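Local coordinates for prefoldin beta subunit 1 (Thermococcus sp., PDB 2ZQM), which forms part of the archaeal chaperone prefoldin, which stabilizes a range of proteins and probably assists de novo folding without ATP, at residues 45-50 with 74-79; 6-11 with 108-113. All coordinates share one frame; numbering follows the deposited sequence. Where two conformers were deposited one is given.

Contact 1 (45-50 with 74-79)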
ATOM      1  N   GLU A  45     -22.764  12.068 -10.615  1.00 19.93           N
ATOM      2  CA  GLU A  45     -23.106  11.079 -11.619  1.00 16.16           C
ATOM      3  C   GLU A  45     -24.391  10.336 -11.337  1.00 20.57           C
ATOM      4  O   GLU A  45     -25.197  10.127 -12.240  1.00 19.19           O
ATOM      5  CB  GLU A  45     -21.954  10.083 -11.795  1.00 24.14           C
ATOM      6  CG  GLU A  45     -22.341   8.849 -12.605  1.00 32.77           C
ATOM      7  CD  GLU A  45     -21.183   8.267 -13.405  1.00 36.23           C
ATOM      8  OE1 GLU A  45     -20.009   8.535 -13.060  1.00 32.80           O
ATOM      9  OE2 GLU A  45     -21.456   7.533 -14.378  1.00 37.74           O
ATOM     10  N   ILE A  46     -24.612   9.938 -10.089  1.00 14.73           N
ATOM     11  CA  ILE A  46     -25.836   9.211  -9.783  1.00 15.06           C
ATOM     12  C   ILE A  46     -27.043  10.140  -9.918  1.00 17.49           C
ATOM     13  O   ILE A  46     -28.110   9.730 -10.366  1.00 17.37           O
ATOM     14  CB  ILE A  46     -25.794   8.598  -8.353  1.00 12.67           C
ATOM     15  CG1 ILE A  46     -24.693   7.526  -8.287  1.00 16.06           C
ATOM     16  CG2 ILE A  46     -27.166   8.015  -7.972  1.00 14.00           C
ATOM     17  CD1 ILE A  46     -24.886   6.366  -9.250  1.00 18.30           C
ATOM     18  N   GLU A  47     -26.881  11.396  -9.541  1.00 16.61           N
ATOM     19  CA  GLU A  47     -28.001  12.310  -9.638  1.00 19.63           C
ATOM     20  C   GLU A  47     -28.423  12.565 -11.081  1.00 23.35           C
ATOM     21  O   GLU A  47     -29.579  12.912 -11.334  1.00 22.85           O
ATOM     22  CB  GLU A  47     -27.674  13.618  -8.928  1.00 23.14           C
ATOM     23  CG  GLU A  47     -27.658  13.439  -7.416  1.00 28.47           C
ATOM     24  CD  GLU A  47     -27.564  14.743  -6.670  1.00 33.51           C
ATOM     25  OE1 GLU A  47     -26.870  15.651  -7.159  1.00 38.61           O
ATOM     26  OE2 GLU A  47     -28.173  14.854  -5.587  1.00 31.86           O
ATOM     27  N   SER A  48     -27.505  12.371 -12.027  1.00 19.57           N
ATOM     28  CA  SER A  48     -27.835  12.593 -13.435  1.00 19.91           C
ATOM     29  C   SER A  48     -28.631  11.447 -14.059  1.00 22.30           C
ATOM     30  O   SER A  48     -29.114  11.569 -15.185  1.00 24.19           O
ATOM     31  CB  SER A  48     -26.563  12.856 -14.258  1.00 22.91           C
ATOM     32  OG  SER A  48     -25.828  11.665 -14.485  1.00 28.37           O
ATOM     33  N   LEU A  49     -28.775  10.335 -13.339  1.00 17.74           N
ATOM     34  CA  LEU A  49     -29.526   9.184 -13.846  1.00 20.45           C
ATOM     35  C   LEU A  49     -31.044   9.388 -13.842  1.00 26.28           C
ATOM     36  O   LEU A  49     -31.574  10.157 -13.032  1.00 23.50           O
ATOM     37  CB  LEU A  49     -29.234   7.948 -12.995  1.00 23.69           C
ATOM     38  CG  LEU A  49     -27.793   7.454 -12.895  1.00 23.05           C
ATOM     39  CD1 LEU A  49     -27.736   6.314 -11.907  1.00 26.80           C
ATOM     40  CD2 LEU A  49     -27.303   7.013 -14.258  1.00 26.23           C
ATOM     41  N   PRO A  50     -31.767   8.698 -14.747  1.00 23.01           N
ATOM     42  CA  PRO A  50     -33.220   8.865 -14.750  1.00 24.58           C
ATOM     43  C   PRO A  50     -33.721   8.253 -13.446  1.00 28.65           C
ATOM     44  O   PRO A  50     -33.121   7.303 -12.940  1.00 26.85           O
ATOM     45  CB  PRO A  50     -33.661   8.092 -15.999  1.00 26.04           C
ATOM     46  CG  PRO A  50     -32.585   7.085 -16.198  1.00 29.08           C
ATOM     47  CD  PRO A  50     -31.330   7.861 -15.878  1.00 27.87           C
ATOM     48  N   GLU A  74     -27.472   7.974   0.643  0.50 14.26           N
ATOM     49  CA  GLU A  74     -26.290   7.430   1.286  0.50 12.62           C
ATOM     50  C   GLU A  74     -25.033   8.207   0.892  0.50 14.27           C
ATOM     51  O   GLU A  74     -24.122   8.351   1.698  0.50 11.40           O
ATOM     52  CB  GLU A  74     -26.154   5.938   0.947  0.50 15.82           C
ATOM     53  CG  GLU A  74     -27.226   5.078   1.622  0.50 16.40           C
ATOM     54  CD  GLU A  74     -27.147   3.605   1.252  0.50 27.22           C
ATOM     55  OE1 GLU A  74     -26.055   3.018   1.374  0.50 23.92           O
ATOM     56  OE2 GLU A  74     -28.182   3.029   0.849  0.50 27.60           O
ATOM     57  N   LEU A  75     -24.987   8.714  -0.337  1.00  9.75           N
ATOM     58  CA  LEU A  75     -23.836   9.493  -0.788  1.00 11.05           C
ATOM     59  C   LEU A  75     -23.867  10.869  -0.120  1.00 12.82           C
ATOM     60  O   LEU A  75     -22.832  11.403   0.251  1.00 12.57           O
ATOM     61  CB  LEU A  75     -23.841   9.649  -2.312  1.00 11.62           C
ATOM     62  CG  LEU A  75     -23.143   8.508  -3.055  1.00 14.25           C
ATOM     63  CD1 LEU A  75     -23.522   8.557  -4.540  1.00 17.10           C
ATOM     64  CD2 LEU A  75     -21.649   8.629  -2.862  1.00 15.28           C
ATOM     65  N   LYS A  76     -25.055  11.450   0.024  1.00 11.82           N
ATOM     66  CA  LYS A  76     -25.142  12.752   0.692  1.00 11.67           C
ATOM     67  C   LYS A  76     -24.632  12.627   2.117  1.00 10.72           C
ATOM     68  O   LYS A  76     -23.924  13.514   2.629  1.00 11.98           O
ATOM     69  CB  LYS A  76     -26.591  13.255   0.720  1.00  8.28           C
ATOM     70  CG  LYS A  76     -27.062  13.759  -0.633  1.00 14.04           C
ATOM     71  CD  LYS A  76     -28.529  14.130  -0.618  1.00 12.69           C
ATOM     72  CE  LYS A  76     -28.910  14.880  -1.901  1.00 17.12           C
ATOM     73  NZ  LYS A  76     -30.346  15.284  -1.854  1.00 18.01           N
ATOM     74  N   GLU A  77     -24.992  11.524   2.765  1.00  9.76           N
ATOM     75  CA  GLU A  77     -24.546  11.315   4.134  1.00 11.39           C
ATOM     76  C   GLU A  77     -23.029  11.162   4.208  1.00 12.88           C
ATOM     77  O   GLU A  77     -22.383  11.687   5.113  1.00 11.14           O
ATOM     78  CB  GLU A  77     -25.243  10.084   4.731  1.00 12.38           C
ATOM     79  CG  GLU A  77     -26.707  10.362   5.039  1.00 12.26           C
ATOM     80  CD  GLU A  77     -27.450   9.122   5.443  1.00 16.15           C
ATOM     81  OE1 GLU A  77     -26.803   8.220   5.999  1.00 18.06           O
ATOM     82  OE2 GLU A  77     -28.677   9.055   5.215  1.00 16.29           O
ATOM     83  N   LYS A  78     -22.457  10.441   3.252  1.00 12.97           N
ATOM     84  CA  LYS A  78     -21.016  10.256   3.230  1.00 11.82           C
ATOM     85  C   LYS A  78     -20.330  11.608   3.078  1.00 11.86           C
ATOM     86  O   LYS A  78     -19.327  11.897   3.740  1.00 12.16           O
ATOM     87  CB  LYS A  78     -20.601   9.346   2.062  1.00 12.26           C
ATOM     88  CG  LYS A  78     -19.093   9.129   2.014  1.00 26.63           C
ATOM     89  CD  LYS A  78     -18.672   8.115   0.953  1.00 33.14           C
ATOM     90  CE  LYS A  78     -17.163   7.878   1.010  1.00 42.27           C
ATOM     91  NZ  LYS A  78     -16.668   6.983  -0.082  1.00 43.85           N
ATOM     92  N   ILE A  79     -20.859  12.428   2.182  1.00 12.22           N
ATOM     93  CA  ILE A  79     -20.300  13.752   1.948  1.00 12.99           C
ATOM     94  C   ILE A  79     -20.450  14.623   3.197  1.00 16.51           C
ATOM     95  O   ILE A  79     -19.533  15.354   3.576  1.00 11.86           O
ATOM     96  CB  ILE A  79     -21.012  14.424   0.761  1.00 12.84           C
ATOM     97  CG1 ILE A  79     -20.589  13.723  -0.534  1.00 12.84           C
ATOM     98  CG2 ILE A  79     -20.703  15.913   0.729  1.00 16.12           C
ATOM     99  CD1 ILE A  79     -21.571  13.927  -1.682  1.00  9.81           C
TER

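Contact 2 (6-11 with 108-113)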
ATOM      1  N   PRO A   6      20.112  27.948  25.432  1.00 16.16           N
ATOM      2  CA  PRO A   6      19.450  26.648  25.567  1.00 12.03           C
ATOM      3  C   PRO A   6      17.925  26.761  25.388  1.00 15.22           C
ATOM      4  O   PRO A   6      17.290  25.884  24.814  1.00 15.08           O
ATOM      5  CB  PRO A   6      19.824  26.216  26.990  1.00 12.38           C
ATOM      6  CG  PRO A   6      21.242  26.776  27.147  1.00 12.31           C
ATOM      7  CD  PRO A   6      21.122  28.165  26.488  1.00 13.16           C
ATOM      8  N   GLN A   7      17.321  27.838  25.887  1.00 13.59           N
ATOM      9  CA  GLN A   7      15.872  27.965  25.743  1.00 16.03           C
ATOM     10  C   GLN A   7      15.463  28.183  24.298  1.00 13.71           C
ATOM     11  O   GLN A   7      14.396  27.746  23.878  1.00 13.75           O
ATOM     12  CB  GLN A   7      15.334  29.094  26.637  1.00 18.97           C
ATOM     13  CG  GLN A   7      15.641  28.848  28.113  1.00 27.67           C
ATOM     14  CD  GLN A   7      15.049  29.905  29.030  1.00 33.70           C
ATOM     15  OE1 GLN A   7      13.834  29.975  29.208  1.00 35.84           O
ATOM     16  NE2 GLN A   7      15.906  30.735  29.608  1.00 35.88           N
ATOM     17  N   VAL A   8      16.314  28.843  23.523  1.00 14.19           N
ATOM     18  CA  VAL A   8      15.989  29.069  22.121  1.00 14.15           C
ATOM     19  C   VAL A   8      16.231  27.769  21.337  1.00 13.72           C
ATOM     20  O   VAL A   8      15.536  27.489  20.372  1.00 13.60           O
ATOM     21  CB  VAL A   8      16.824  30.226  21.523  1.00 18.81           C
ATOM     22  CG1 VAL A   8      16.443  30.439  20.080  1.00 13.39           C
ATOM     23  CG2 VAL A   8      16.560  31.520  22.308  1.00 18.49           C
ATOM     24  N   GLN A   9      17.221  26.988  21.756  0.50 12.73           N
ATOM     25  CA  GLN A   9      17.490  25.709  21.100  0.50 14.99           C
ATOM     26  C   GLN A   9      16.279  24.808  21.313  0.50 13.32           C
ATOM     27  O   GLN A   9      15.943  23.986  20.463  0.50 15.95           O
ATOM     28  CB  GLN A   9      18.732  25.059  21.703  0.50 13.48           C
ATOM     29  CG  GLN A   9      19.999  25.783  21.348  0.50 16.82           C
ATOM     30  CD  GLN A   9      20.592  25.294  20.051  0.50 16.87           C
ATOM     31  OE1 GLN A   9      19.875  25.041  19.079  0.50 15.23           O
ATOM     32  NE2 GLN A   9      21.916  25.162  20.024  0.50 18.76           N
ATOM     33  N   ALA A  10      15.629  24.978  22.460  1.00 13.11           N
ATOM     34  CA  ALA A  10      14.441  24.205  22.800  1.00 12.71           C
ATOM     35  C   ALA A  10      13.287  24.653  21.899  1.00 15.83           C
ATOM     36  O   ALA A  10      12.496  23.841  21.425  1.00 10.48           O
ATOM     37  CB  ALA A  10      14.081  24.430  24.259  1.00 11.92           C
ATOM     38  N   MET A  11      13.181  25.958  21.681  1.00 14.03           N
ATOM     39  CA  MET A  11      12.138  26.482  20.820  1.00 12.68           C
ATOM     40  C   MET A  11      12.361  25.962  19.401  1.00 14.54           C
ATOM     41  O   MET A  11      11.415  25.606  18.701  1.00 13.02           O
ATOM     42  CB  MET A  11      12.189  28.008  20.813  1.00 14.43           C
ATOM     43  CG  MET A  11      12.105  28.651  22.188  1.00 21.94           C
ATOM     44  SD  MET A  11      12.247  30.462  22.036  1.00 27.65           S
ATOM     45  CE  MET A  11      10.548  30.868  21.993  1.00 29.73           C
ATOM     46  N   GLN A 108      12.981  34.568  16.523  1.00 21.01           N
ATOM     47  CA  GLN A 108      13.618  35.699  15.849  1.00 23.79           C
ATOM     48  C   GLN A 108      13.842  36.865  16.801  1.00 20.76           C
ATOM     49  O   GLN A 108      14.849  37.559  16.709  1.00 23.37           O
ATOM     50  CB  GLN A 108      12.776  36.147  14.649  1.00 25.06           C
ATOM     51  CG  GLN A 108      12.790  35.119  13.516  1.00 37.88           C
ATOM     52  CD  GLN A 108      11.859  35.475  12.373  1.00 40.54           C
ATOM     53  OE1 GLN A 108      11.891  34.844  11.313  1.00 44.98           O
ATOM     54  NE2 GLN A 108      11.018  36.485  12.582  1.00 46.34           N
ATOM     55  N   SER A 109      12.902  37.070  17.716  1.00 17.14           N
ATOM     56  CA  SER A 109      13.033  38.139  18.691  1.00 24.27           C
ATOM     57  C   SER A 109      14.156  37.812  19.667  1.00 27.31           C
ATOM     58  O   SER A 109      14.944  38.685  20.029  1.00 28.02           O
ATOM     59  CB  SER A 109      11.723  38.323  19.454  1.00 29.29           C
ATOM     60  OG  SER A 109      11.860  39.330  20.437  1.00 40.32           O
ATOM     61  N   ALA A 110      14.245  36.552  20.089  1.00 22.29           N
ATOM     62  CA  ALA A 110      15.288  36.166  21.032  1.00 21.93           C
ATOM     63  C   ALA A 110      16.694  36.268  20.439  1.00 22.80           C
ATOM     64  O   ALA A 110      17.630  36.657  21.125  1.00 24.05           O
ATOM     65  CB  ALA A 110      15.038  34.756  21.548  1.00 21.89           C
ATOM     66  N   LEU A 111      16.834  35.933  19.160  1.00 20.62           N
ATOM     67  CA  LEU A 111      18.129  35.960  18.488  1.00 22.50           C
ATOM     68  C   LEU A 111      18.496  37.287  17.819  1.00 30.66           C
ATOM     69  O   LEU A 111      19.588  37.431  17.272  1.00 29.33           O
ATOM     70  CB  LEU A 111      18.179  34.849  17.439  1.00 24.03           C
ATOM     71  CG  LEU A 111      18.059  33.438  18.021  1.00 19.61           C
ATOM     72  CD1 LEU A 111      18.102  32.398  16.895  1.00 25.72           C
ATOM     73  CD2 LEU A 111      19.202  33.219  19.004  1.00 22.30           C
ATOM     74  N   ARG A 112      17.587  38.251  17.867  1.00 28.42           N
ATOM     75  CA  ARG A 112      17.822  39.551  17.249  1.00 36.93           C
ATOM     76  C   ARG A 112      18.984  40.281  17.912  1.00 36.86           C
ATOM     77  O   ARG A 112      19.061  40.357  19.138  1.00 35.63           O
ATOM     78  CB  ARG A 112      16.557  40.402  17.354  1.00 35.04           C
ATOM     79  CG  ARG A 112      16.609  41.724  16.609  1.00 47.89           C
ATOM     80  CD  ARG A 112      15.216  42.335  16.543  1.00 52.36           C
ATOM     81  NE  ARG A 112      15.189  43.607  15.831  1.00 59.16           N
ATOM     82  CZ  ARG A 112      14.073  44.276  15.551  1.00 64.89           C
ATOM     83  NH1 ARG A 112      12.896  43.790  15.923  1.00 63.10           N
ATOM     84  NH2 ARG A 112      14.132  45.431  14.899  1.00 64.82           N
ATOM     85  N   PRO A 113      19.918  40.810  17.109  1.00 39.92           N
ATOM     86  CA  PRO A 113      21.063  41.535  17.670  1.00 42.38           C
ATOM     87  C   PRO A 113      20.576  42.675  18.575  1.00 43.32           C
ATOM     88  O   PRO A 113      19.560  43.312  18.296  1.00 44.51           O
ATOM     89  CB  PRO A 113      21.786  42.037  16.424  1.00 40.56           C
ATOM     90  CG  PRO A 113      21.540  40.925  15.449  1.00 42.52           C
ATOM     91  CD  PRO A 113      20.069  40.634  15.654  1.00 36.71           C
TER

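Contact 1 (45-50 with 74-79)
Leu75 and Lys76 each meet one residue of the other helix, Ile46 and Glu47 respectively, near the C-terminal end of helix 6-47 and about two turns into helix 68-111. The two helices form the antiparallel coiled coil of a prefoldin subunit, and this is its end next to the β-hairpin. Along 74-79, Leu75 comes first; it points toward Ile46, and the two side chains cross at about a right angle, bringing Leu75 CD1 to 4.1 Å from Ile46 CG1. With chi1 at -65°, Ile46 carries CG1 anti to its carbonyl carbon and presents this methylene to the leucine. Their CA atoms lie 9.2 Å apart, and Leu62 of the second subunit packs on both side chains. Next comes Lys76, whose chain, extended beyond CG, passes across the end of Glu47. Its CE, rather than the ammonium group, makes the nearest approach, 3.8 Å from Glu47 OE2; NZ and that same oxygen are 4.3 Å apart, too far for a salt bridge. A turn beyond Leu75, Ile79 continues the apolar seam against Leu36, Ala39 and Leu43. On the other segment, Ser48 folds back on Glu45, where its OG and N both donate to Glu45 O from one face of the carbonyl plane, the bond from Ser48 OG to Glu45 O being 2.8 Å long. Lys68 NZ bonds to the carbonyl oxygens of Glu47 and Leu49. No hydrogen bond joins the two segments, so the contact rests on apolar packing that Leu62 of the second subunit extends, with a loose electrostatic attraction at its exposed margin that probably adds little directional hold.

Contact 2 (6-11 with 108-113)
Val8 does all the touching for its segment, dividing its two methyl groups between Ala110 and Leu111 near the end of helix 68-111. The closest approach is methyl to methyl, Val8 CG2 lying 3.7 Å from Ala110 CB, and the CA atoms of the two residues are 7.2 Å apart. The other branch, CG1, stands anti to the backbone N (chi1 -179°) and is thereby brought to the forked end of Leu111. There Val8 CG1 is 4.0 Å from Leu111 CG and 4.1 Å from each of Leu111 CD1 and CD2, so that one methyl nestles against the whole isobutyl branch point. Leu111 starts from a backbone direction that does not face Val8 and comes nearer through its end, while Ala110 CB points toward Val8. Ile107, one turn earlier on helix 68-111, also packs on Val8 and helps bury it. The tight part stops there. Met11 leans toward the same helix, but its SD stays 5.1 Å from Ala110 CB, and the side chain packs instead on Leu103, Gln106 and Ile107. The solvent side lies on helix 68-111: Val8 is buried, whereas Ala110, although closest to it, is exposed and Leu111 is partly so. The bond from Arg112 N to Ser109 O is weak, at 3.4 Å. Pro5, just before the first helix, touches Leu111. No other chain of the assembly reaches the two segments, which form the far tip of the antiparallel coiled coil. With no hydrogen bond or charge pair between them, the helix ends are held by a few aliphatic contacts, consistent with the tentacle tips by which prefoldins are thought to grip unfolded proteins.

How the contacts relate
Contacts 1 and 2 join the same two helices, 6-47 and 68-111, at the two extremities of one long antiparallel coiled coil. Their centres are about 54 Å apart and their nearest atoms about 36 Å. They lie on opposite sides of the chain's centre, the centre of contact 1 about 22 Å and that of contact 2 about 32 Å from it. The pairing of 45-50 with 74-79 spans the hairpin connection, whereas that of 6-11 with 108-113 brings the chain's two ends together. Contact 1 lies next to the hairpin, where it meets a second subunit, consistent with the β platform of prefoldins, while contact 2 stands at the tip, untouched by other chains of the tetramer.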